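Local coordinates for protein peptidyl-prolyl cis-trans isomerase (Hirschia baltica, PDB 5EX2) that probably catalyses the cis-trans isomerisation of peptide bonds preceding proline, as a periplasmic folding helper of the cyclophilin family, at residues P150-A159 / Q170-R179; T30-A40 / W188-V197. One frame throughout, in Å; residues are numbered along the deposited sequence. Where two conformers were deposited one is given.

Both contacts lie in the closed eight-stranded antiparallel barrel of the cyclophilin fold, their centres about 11 Å apart. Contact 1 pairs strands 155-158 and 171-174, which succeed one another along the chain; contact 2 pairs strand 33-39, the second barrel strand along the chain, with strand 187-191, which comes directly after 171-174. Because 187-191 also borders 155-158, four neighbouring strands run 33-39, 187-191, 155-158, 171-174 across the sheet. Gly154 O to Met191 N (2.7 Å) and Val156 N to Gly189 O (2.8 Å), both probable hydrogen bonds, join the two contacts, so that a pairing of successive strands is tied to one between strands far apart in the sequence.

Contact 1 (P150-A159 / Q170-R179); sequences PHCAGVVSMA and QFFLMRDESR
Ser157 and Phe172 face each other as an antiparallel hydrogen-bonded pair, Ser157 N to Phe172 O and Phe172 N to Ser157 O both measuring 2.9 Å. The ladder continues through Met174 N to Val155 O, and Gly154 N gives a nearly straight bond to Met174 O (176°). Beyond the strands, Ala159 N reaches Gln170 O and Ser178 N reaches His151 O, while a water donates to both Ala159 O and Gln170 O.

Aromatic and sulfur contacts gather on the Ser157-Phe172 side. In the conformer given for Phe172, Ser157 CB makes a CH-pi contact over one ring face, 3.8 Å from the centroid, and Phe172 CE1 lies 3.4 Å from Met158 O. Ser157 OG, anti to the backbone N (chi1 -172°), lies 2.9 Å from His151 NE2 near the imidazole plane, a hydrogen bond in which either group could be the donor and which is likely to limit rotation of the ring. Met174, bent at chi2 and chi3, brings SD to the edge of the same imidazole. This is one hairpin-like step of the cyclophilin barrel, entered through a type II turn from Cys152 to Val155; Cys152 also forms a disulfide with Cys254. On the other sheet face Val156 CG2 and Leu173 CD2 touch at 3.8 Å, side by side.

Charge collects at the far end. Arg179 NE approaches Pro150 CB to 3.5 Å, and Arg179 NH1 bonds Glu177 OE2 at 3.0 Å; Asp182, Asp252 and Glu130 also form salt bridges with this guanidinium. Cutting this side chain back to an alanine would probably leave the four carboxylates without their shared cation and uncover Pro150 CB.

Contact 2 (T30-A40 / W188-V197); sequences TTKGVVYIELA and WGRMLEGLDV
Leu39 CD2 meets the indole of Trp188 at its edge, 3.3 Å from CZ3, and Ile37 CG2 approaches the same CZ3 obliquely. The Trp188 ring reaches them because its CG sits between the backbone N and the carbonyl carbon (chi1 53°); helix 45-57 also touches it, through His47 and Ile51. Further along this densely packed side, Val35 CG1 presses on Met191 CG at 3.5 Å, closer than usual for two carbons, while Val35 CG2 lies against Val197 CG1 at 3.8 Å. Gly189 lies close against Ile37 and Glu38, where a CB would clash with Ile37 CG2 and Glu38 O.

The backbones pair as antiparallel barrel strands, with Glu38 N to Arg190 O at 2.8 Å and Arg190 N to Glu38 O at 3.0 Å. Ala40 N bonds Trp188 O, and Tyr36 N bonds Glu193 O at 2.9 Å. A classic beta bulge, with Leu192 and Glu193 both opposite Tyr36, shifts the register by one before the chain turns through Gly194, the N-cap of the short helix carrying Val197.

The side carrying Tyr36, Glu38 and Arg190 is the polar, water-containing one, with wider carbon contacts and Glu193 partly exposed. In the conformer given for Glu193, its CB lies at the edge of the Tyr36 ring, 4.0 Å from Tyr36 CD2. Leu192 CD2 lies over one face of the Arg190 guanidinium, offset toward its rim. A water donates to Glu38 OE1 and accepts from Arg190 NH2; the carboxylate also pairs with Arg18, and the guanidinium binds Ser261 and Gln258. Glu38 OE1 and Arg190 NH2, 4.9 Å apart, make no direct salt bridge; one water links them, so their attraction is probably felt through that bridge and the other partners of each, while the other sheet face is held by hydrocarbon packing.

Contact 1 (P150-A159 / Q170-R179)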
loop_
_atom_site.group_PDB
_atom_site.type_symbol
_atom_site.label_atom_id
_atom_site.label_comp_id
_atom_site.label_asym_id
_atom_site.label_seq_id
_atom_site.Cartn_x
_atom_site.Cartn_y
_atom_site.Cartn_z
ATOM N N PRO A 150 -4.018 -8.191 -1.288
ATOM C CA PRO A 150 -5.157 -7.957 -2.179
ATOM C C PRO A 150 -5.422 -6.488 -2.401
ATOM O O PRO A 150 -5.031 -5.661 -1.585
ATOM C CB PRO A 150 -6.316 -8.609 -1.432
ATOM C CG PRO A 150 -5.926 -8.546 -0.014
ATOM C CD PRO A 150 -4.446 -8.793 -0.014
ATOM N N HIS A 151 -6.082 -6.185 -3.509
ATOM C CA HIS A 151 -6.276 -4.816 -3.919
ATOM C C HIS A 151 -7.499 -4.202 -3.227
ATOM O O HIS A 151 -8.499 -3.856 -3.849
ATOM C CB HIS A 151 -6.358 -4.772 -5.443
ATOM C CG HIS A 151 -5.034 -5.021 -6.103
ATOM N ND1 HIS A 151 -4.454 -6.264 -6.185
ATOM C CD2 HIS A 151 -4.169 -4.163 -6.689
ATOM C CE1 HIS A 151 -3.285 -6.158 -6.800
ATOM N NE2 HIS A 151 -3.088 -4.893 -7.112
ATOM N N CYS A 152 -7.403 -4.072 -1.911
ATOM C CA CYS A 152 -8.366 -3.328 -1.124
ATOM C C CYS A 152 -8.208 -1.848 -1.433
ATOM O O CYS A 152 -7.150 -1.429 -1.866
ATOM C CB CYS A 152 -8.146 -3.526 0.391
ATOM S SG CYS A 152 -8.185 -5.174 1.001
ATOM N N ALA A 153 -9.238 -1.053 -1.156
ATOM C CA ALA A 153 -9.103 0.398 -1.157
ATOM C C ALA A 153 -7.930 0.758 -0.277
ATOM O O ALA A 153 -7.790 0.212 0.822
ATOM C CB ALA A 153 -10.373 1.052 -0.674
ATOM N N GLY A 154 -7.081 1.662 -0.753
ATOM C CA GLY A 154 -5.907 2.047 -0.009
ATOM C C GLY A 154 -4.605 1.434 -0.486
ATOM O O GLY A 154 -3.540 2.000 -0.287
ATOM N N VAL A 155 -4.684 0.279 -1.121
ATOM C CA VAL A 155 -3.501 -0.380 -1.631
ATOM C C VAL A 155 -2.996 0.386 -2.835
ATOM O O VAL A 155 -3.752 1.060 -3.522
ATOM C CB VAL A 155 -3.822 -1.873 -1.928
ATOM C CG1 VAL A 155 -2.730 -2.571 -2.753
ATOM C CG2 VAL A 155 -4.020 -2.587 -0.591
ATOM N N VAL A 156 -1.701 0.293 -3.049
ATOM C CA VAL A 156 -1.033 0.915 -4.179
ATOM C C VAL A 156 -0.342 -0.184 -4.975
ATOM O O VAL A 156 0.286 -1.070 -4.395
ATOM C CB VAL A 156 -0.028 1.995 -3.690
ATOM C CG1 VAL A 156 0.645 2.690 -4.840
ATOM C CG2 VAL A 156 -0.738 3.016 -2.808
ATOM N N SER A 157 -0.457 -0.139 -6.296
ATOM C CA SER A 157 -0.018 -1.239 -7.136
ATOM C C SER A 157 0.602 -0.728 -8.423
ATOM O O SER A 157 0.644 0.464 -8.655
ATOM C CB SER A 157 -1.205 -2.151 -7.399
ATOM O OG SER A 157 -0.807 -3.327 -8.050
ATOM N N MET A 158 1.148 -1.637 -9.211
ATOM C CA MET A 158 1.899 -1.276 -10.392
ATOM C C MET A 158 1.112 -1.525 -11.663
ATOM O O MET A 158 0.624 -2.615 -11.884
ATOM C CB MET A 158 3.204 -2.065 -10.444
ATOM C CG MET A 158 4.312 -1.312 -11.114
ATOM S SD MET A 158 4.925 -0.008 -10.038
ATOM C CE MET A 158 5.931 0.915 -11.188
ATOM N N ALA A 159 0.987 -0.504 -12.495
ATOM C CA ALA A 159 0.344 -0.672 -13.776
ATOM C C ALA A 159 1.206 -1.528 -14.676
ATOM O O ALA A 159 2.424 -1.572 -14.539
ATOM C CB ALA A 159 0.102 0.663 -14.429
ATOM N N GLN A 170 4.449 3.572 -14.047
ATOM C CA GLN A 170 3.047 3.847 -13.776
ATOM C C GLN A 170 2.537 3.011 -12.632
ATOM O O GLN A 170 2.835 1.818 -12.540
ATOM C CB GLN A 170 2.196 3.601 -15.018
ATOM C CG GLN A 170 2.532 4.547 -16.141
ATOM C CD GLN A 170 1.627 4.398 -17.325
ATOM O OE1 GLN A 170 0.407 4.463 -17.197
ATOM N NE2 GLN A 170 2.218 4.203 -18.495
ATOM N N PHE A 171 1.741 3.640 -11.777
ATOM C CA PHE A 171 1.218 3.022 -10.569
ATOM C C PHE A 171 -0.264 3.318 -10.465
ATOM O O PHE A 171 -0.776 4.212 -11.149
ATOM C CB PHE A 171 1.920 3.571 -9.334
ATOM C CG PHE A 171 1.747 5.041 -9.192
ATOM C CD1 PHE A 171 2.631 5.916 -9.782
ATOM C CD2 PHE A 171 0.648 5.545 -8.523
ATOM C CE1 PHE A 171 2.431 7.285 -9.692
ATOM C CE2 PHE A 171 0.440 6.903 -8.429
ATOM C CZ PHE A 171 1.332 7.777 -9.018
ATOM N N PHE A 172 -0.994 2.568 -9.667
ATOM C CA PHE A 172 -2.341 3.005 -9.391
ATOM C C PHE A 172 -2.661 2.938 -7.912
ATOM O O PHE A 172 -2.188 2.079 -7.150
ATOM C CB PHE A 172 -3.366 2.271 -10.242
ATOM C CG PHE A 172 -3.276 0.802 -10.197
ATOM C CD1 PHE A 172 -2.365 0.127 -10.986
ATOM C CD2 PHE A 172 -4.151 0.081 -9.417
ATOM C CE1 PHE A 172 -2.314 -1.243 -10.979
ATOM C CE2 PHE A 172 -4.105 -1.288 -9.405
ATOM C CZ PHE A 172 -3.181 -1.955 -10.185
ATOM N N LEU A 173 -3.479 3.907 -7.546
ATOM C CA LEU A 173 -3.985 4.095 -6.190
ATOM C C LEU A 173 -5.369 3.489 -6.113
ATOM O O LEU A 173 -6.278 3.916 -6.838
ATOM C CB LEU A 173 -4.057 5.578 -5.839
ATOM C CG LEU A 173 -2.781 6.378 -6.067
ATOM C CD1 LEU A 173 -3.038 7.844 -5.724
ATOM C CD2 LEU A 173 -1.616 5.846 -5.237
ATOM N N MET A 174 -5.548 2.467 -5.288
ATOM C CA MET A 174 -6.837 1.794 -5.222
ATOM C C MET A 174 -7.874 2.624 -4.494
ATOM O O MET A 174 -7.702 2.975 -3.337
ATOM C CB MET A 174 -6.721 0.429 -4.545
ATOM C CG MET A 174 -5.826 -0.559 -5.249
ATOM S SD MET A 174 -6.233 -0.788 -6.983
ATOM C CE MET A 174 -7.978 -1.117 -6.890
ATOM N N ARG A 175 -8.943 2.952 -5.190
ATOM C CA ARG A 175 -10.033 3.743 -4.632
ATOM C C ARG A 175 -11.130 2.870 -4.046
ATOM O O ARG A 175 -11.893 3.321 -3.198
ATOM C CB ARG A 175 -10.627 4.666 -5.693
ATOM C CG ARG A 175 -9.684 5.775 -6.107
ATOM C CD ARG A 175 -10.063 6.456 -7.397
ATOM N NE ARG A 175 -11.388 7.069 -7.485
ATOM C CZ ARG A 175 -11.614 8.340 -7.845
ATOM N NH1 ARG A 175 -10.614 9.216 -7.989
ATOM N NH2 ARG A 175 -12.864 8.759 -8.004
ATOM N N ASP A 176 -11.211 1.618 -4.492
ATOM C CA ASP A 176 -12.244 0.682 -4.045
ATOM C C ASP A 176 -11.727 -0.733 -4.234
ATOM O O ASP A 176 -10.845 -0.991 -5.068
ATOM C CB ASP A 176 -13.551 0.892 -4.812
ATOM C CG ASP A 176 -14.694 0.070 -4.245
ATOM O OD1 ASP A 176 -15.140 0.375 -3.122
ATOM O OD2 ASP A 176 -15.151 -0.882 -4.918
ATOM N N GLU A 177 -12.265 -1.647 -3.440
ATOM C CA GLU A 177 -11.888 -3.049 -3.499
ATOM C C GLU A 177 -12.001 -3.579 -4.916
ATOM O O GLU A 177 -13.047 -3.471 -5.551
ATOM C CB GLU A 177 -12.770 -3.868 -2.559
ATOM C CG GLU A 177 -12.563 -5.394 -2.673
ATOM C CD GLU A 177 -13.501 -6.195 -1.784
ATOM O OE1 GLU A 177 -14.503 -5.620 -1.313
ATOM O OE2 GLU A 177 -13.247 -7.406 -1.561
ATOM N N SER A 178 -10.911 -4.176 -5.390
ATOM C CA SER A 178 -10.837 -4.664 -6.767
ATOM C C SER A 178 -10.145 -6.018 -6.841
ATOM O O SER A 178 -8.998 -6.111 -7.279
ATOM C CB SER A 178 -10.106 -3.649 -7.632
ATOM O OG SER A 178 -10.768 -2.397 -7.587
ATOM N N ARG A 179 -10.835 -7.061 -6.400
ATOM C CA ARG A 179 -10.184 -8.346 -6.165
ATOM C C ARG A 179 -9.839 -9.063 -7.452
ATOM O O ARG A 179 -9.035 -9.996 -7.438
ATOM C CB ARG A 179 -11.053 -9.239 -5.277
ATOM C CG ARG A 179 -11.443 -8.595 -3.958
ATOM C CD ARG A 179 -10.235 -8.181 -3.102
ATOM N NE ARG A 179 -9.619 -9.341 -2.467
ATOM C CZ ARG A 179 -10.101 -9.937 -1.385
ATOM N NH1 ARG A 179 -11.202 -9.478 -0.801
ATOM N NH2 ARG A 179 -9.481 -10.994 -0.873
HETATM O O HOH W 1 4.156 0.537 -14.608
#

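Contact 2 (T30-A40 / W188-V197)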
loop_
_atom_site.group_PDB
_atom_site.type_symbol
_atom_site.label_atom_id
_atom_site.label_comp_id
_atom_site.label_asym_id
_atom_site.label_seq_id
_atom_site.Cartn_x
_atom_site.Cartn_y
_atom_site.Cartn_z
ATOM N N THR A 30 -0.251 15.753 -4.308
ATOM C CA THR A 30 -1.068 15.841 -5.507
ATOM C C THR A 30 -1.856 17.141 -5.487
ATOM O O THR A 30 -1.947 17.824 -4.450
ATOM C CB THR A 30 -2.071 14.663 -5.647
ATOM O OG1 THR A 30 -3.240 14.939 -4.863
ATOM C CG2 THR A 30 -1.457 13.339 -5.232
ATOM N N THR A 31 -2.464 17.469 -6.623
ATOM C CA THR A 31 -3.283 18.643 -6.708
ATOM C C THR A 31 -4.614 18.498 -5.970
ATOM O O THR A 31 -5.407 19.423 -5.965
ATOM C CB THR A 31 -3.515 19.042 -8.183
ATOM O OG1 THR A 31 -3.848 17.879 -8.947
ATOM C CG2 THR A 31 -2.256 19.666 -8.762
ATOM N N LYS A 32 -4.846 17.342 -5.342
ATOM C CA LYS A 32 -6.007 17.159 -4.467
ATOM C C LYS A 32 -5.607 16.967 -3.007
ATOM O O LYS A 32 -6.457 16.719 -2.151
ATOM C CB LYS A 32 -6.839 15.966 -4.935
ATOM C CG LYS A 32 -7.699 16.253 -6.155
ATOM C CD LYS A 32 -8.902 17.127 -5.817
ATOM C CE LYS A 32 -9.750 17.408 -7.040
ATOM N NZ LYS A 32 -8.960 18.061 -8.111
ATOM N N GLY A 33 -4.312 17.094 -2.727
ATOM C CA GLY A 33 -3.799 16.913 -1.380
ATOM C C GLY A 33 -2.724 15.842 -1.312
ATOM O O GLY A 33 -2.254 15.295 -2.326
ATOM N N VAL A 34 -2.316 15.540 -0.084
ATOM C CA VAL A 34 -1.176 14.672 0.154
ATOM C C VAL A 34 -1.606 13.227 0.405
ATOM O O VAL A 34 -2.644 12.959 0.998
ATOM C CB VAL A 34 -0.336 15.191 1.342
ATOM C CG1 VAL A 34 -1.078 15.061 2.675
ATOM C CG2 VAL A 34 1.011 14.487 1.389
ATOM N N VAL A 35 -0.783 12.313 -0.099
ATOM C CA VAL A 35 -0.946 10.891 0.076
ATOM C C VAL A 35 0.367 10.374 0.666
ATOM O O VAL A 35 1.434 10.571 0.088
ATOM C CB VAL A 35 -1.267 10.175 -1.258
ATOM C CG1 VAL A 35 -1.465 8.694 -1.034
ATOM C CG2 VAL A 35 -2.504 10.790 -1.931
ATOM N N TYR A 36 0.285 9.752 1.836
ATOM C CA TYR A 36 1.436 9.122 2.458
ATOM C C TYR A 36 1.345 7.628 2.214
ATOM O O TYR A 36 0.374 7.002 2.627
ATOM C CB TYR A 36 1.483 9.416 3.964
ATOM C CG TYR A 36 1.694 10.878 4.303
ATOM C CD1 TYR A 36 2.947 11.441 4.256
ATOM C CD2 TYR A 36 0.629 11.675 4.692
ATOM C CE1 TYR A 36 3.134 12.772 4.574
ATOM C CE2 TYR A 36 0.808 12.997 5.018
ATOM C CZ TYR A 36 2.056 13.532 4.948
ATOM O OH TYR A 36 2.216 14.859 5.283
ATOM N N ILE A 37 2.355 7.068 1.560
ATOM C CA ILE A 37 2.345 5.656 1.199
ATOM C C ILE A 37 3.425 4.920 1.982
ATOM O O ILE A 37 4.587 5.344 1.993
ATOM C CB ILE A 37 2.588 5.473 -0.305
ATOM C CG1 ILE A 37 1.440 6.102 -1.085
ATOM C CG2 ILE A 37 2.726 3.985 -0.656
ATOM C CD1 ILE A 37 1.709 6.259 -2.564
ATOM N N GLU A 38 3.052 3.826 2.638
ATOM C CA GLU A 38 4.039 2.923 3.215
ATOM C C GLU A 38 4.356 1.823 2.210
ATOM O O GLU A 38 3.472 1.120 1.729
ATOM C CB GLU A 38 3.587 2.299 4.551
ATOM C CG GLU A 38 4.749 1.552 5.198
ATOM C CD GLU A 38 4.430 0.849 6.501
ATOM O OE1 GLU A 38 3.258 0.807 6.920
ATOM O OE2 GLU A 38 5.393 0.326 7.099
ATOM N N LEU A 39 5.639 1.671 1.928
ATOM C CA LEU A 39 6.138 0.602 1.083
ATOM C C LEU A 39 6.150 -0.718 1.844
ATOM O O LEU A 39 6.371 -0.746 3.061
ATOM C CB LEU A 39 7.548 0.912 0.616
ATOM C CG LEU A 39 7.695 2.254 -0.077
ATOM C CD1 LEU A 39 9.166 2.561 -0.356
ATOM C CD2 LEU A 39 6.864 2.273 -1.363
ATOM N N ALA A 40 5.953 -1.819 1.124
ATOM C CA ALA A 40 5.885 -3.148 1.710
ATOM C C ALA A 40 6.968 -4.066 1.138
ATOM O O ALA A 40 6.690 -4.873 0.243
ATOM C CB ALA A 40 4.516 -3.745 1.464
ATOM N N TRP A 188 2.360 -3.064 -3.873
ATOM C CA TRP A 188 3.642 -2.771 -3.235
ATOM C C TRP A 188 3.585 -1.774 -2.109
ATOM O O TRP A 188 4.594 -1.554 -1.454
ATOM C CB TRP A 188 4.644 -2.262 -4.265
ATOM C CG TRP A 188 4.217 -1.089 -5.136
ATOM C CD1 TRP A 188 3.751 -1.153 -6.426
ATOM C CD2 TRP A 188 4.277 0.314 -4.813
ATOM N NE1 TRP A 188 3.502 0.105 -6.903
ATOM C CE2 TRP A 188 3.811 1.023 -5.937
ATOM C CE3 TRP A 188 4.661 1.038 -3.682
ATOM C CZ2 TRP A 188 3.743 2.419 -5.970
ATOM C CZ3 TRP A 188 4.575 2.434 -3.719
ATOM C CH2 TRP A 188 4.119 3.096 -4.850
ATOM N N GLY A 189 2.429 -1.181 -1.865
ATOM C CA GLY A 189 2.319 -0.218 -0.793
ATOM C C GLY A 189 0.889 0.032 -0.392
ATOM O O GLY A 189 -0.033 -0.571 -0.923
ATOM N N ARG A 190 0.728 0.917 0.579
ATOM C CA ARG A 190 -0.566 1.246 1.114
ATOM C C ARG A 190 -0.620 2.706 1.525
ATOM O O ARG A 190 0.332 3.197 2.098
ATOM C CB ARG A 190 -0.861 0.339 2.309
ATOM C CG ARG A 190 -2.211 0.522 2.851
ATOM C CD ARG A 190 -2.448 -0.421 3.987
ATOM N NE ARG A 190 -1.772 -0.065 5.228
ATOM C CZ ARG A 190 -2.240 0.817 6.099
ATOM N NH1 ARG A 190 -3.352 1.491 5.836
ATOM N NH2 ARG A 190 -1.600 1.020 7.239
ATOM N N MET A 191 -1.744 3.365 1.256
ATOM C CA MET A 191 -1.940 4.769 1.639
ATOM C C MET A 191 -2.318 4.860 3.101
ATOM O O MET A 191 -3.454 4.574 3.476
ATOM C CB MET A 191 -3.028 5.409 0.769
ATOM C CG MET A 191 -2.659 5.439 -0.711
ATOM S SD MET A 191 -3.888 6.207 -1.764
ATOM C CE MET A 191 -4.883 4.810 -2.234
ATOM N N LEU A 192 -1.351 5.226 3.931
ATOM C CA LEU A 192 -1.590 5.437 5.351
ATOM C C LEU A 192 -2.584 6.559 5.585
ATOM O O LEU A 192 -3.468 6.477 6.442
ATOM C CB LEU A 192 -0.282 5.764 6.058
ATOM C CG LEU A 192 0.842 4.747 5.933
ATOM C CD1 LEU A 192 1.982 5.133 6.858
ATOM C CD2 LEU A 192 0.355 3.341 6.266
ATOM N N GLU A 193 -2.405 7.624 4.811
ATOM C CA GLU A 193 -3.298 8.767 4.795
ATOM C C GLU A 193 -3.400 9.154 3.343
ATOM O O GLU A 193 -2.432 9.007 2.593
ATOM C CB GLU A 193 -2.780 9.925 5.661
ATOM C CG GLU A 193 -3.108 9.772 7.140
ATOM C CD GLU A 193 -2.731 10.990 7.983
ATOM O OE1 GLU A 193 -2.432 12.069 7.413
ATOM O OE2 GLU A 193 -2.742 10.871 9.229
ATOM N N GLY A 194 -4.576 9.602 2.938
ATOM C CA GLY A 194 -4.783 10.070 1.585
ATOM C C GLY A 194 -5.661 9.204 0.700
ATOM O O GLY A 194 -5.817 9.503 -0.468
ATOM N N LEU A 195 -6.244 8.135 1.229
ATOM C CA LEU A 195 -7.231 7.408 0.449
ATOM C C LEU A 195 -8.342 8.345 -0.005
ATOM O O LEU A 195 -8.811 8.247 -1.145
ATOM C CB LEU A 195 -7.817 6.249 1.244
ATOM C CG LEU A 195 -8.977 5.485 0.580
ATOM C CD1 LEU A 195 -8.617 4.980 -0.790
ATOM C CD2 LEU A 195 -9.431 4.319 1.448
ATOM N N ASP A 196 -8.766 9.254 0.868
ATOM C CA ASP A 196 -9.812 10.204 0.510
ATOM C C ASP A 196 -9.332 11.126 -0.619
ATOM O O ASP A 196 -10.092 11.459 -1.531
ATOM C CB ASP A 196 -10.257 11.020 1.735
ATOM C CG ASP A 196 -9.113 11.777 2.415
ATOM O OD1 ASP A 196 -7.920 11.480 2.178
ATOM O OD2 ASP A 196 -9.427 12.685 3.220
ATOM N N VAL A 197 -8.064 11.503 -0.574
ATOM C CA VAL A 197 -7.457 12.299 -1.642
ATOM C C VAL A 197 -7.497 11.511 -2.956
ATOM O O VAL A 197 -7.910 12.046 -4.001
ATOM C CB VAL A 197 -6.011 12.695 -1.294
ATOM C CG1 VAL A 197 -5.289 13.280 -2.492
ATOM C CG2 VAL A 197 -6.006 13.690 -0.147
HETATM O O HOH W 2 0.802 -0.608 6.784
#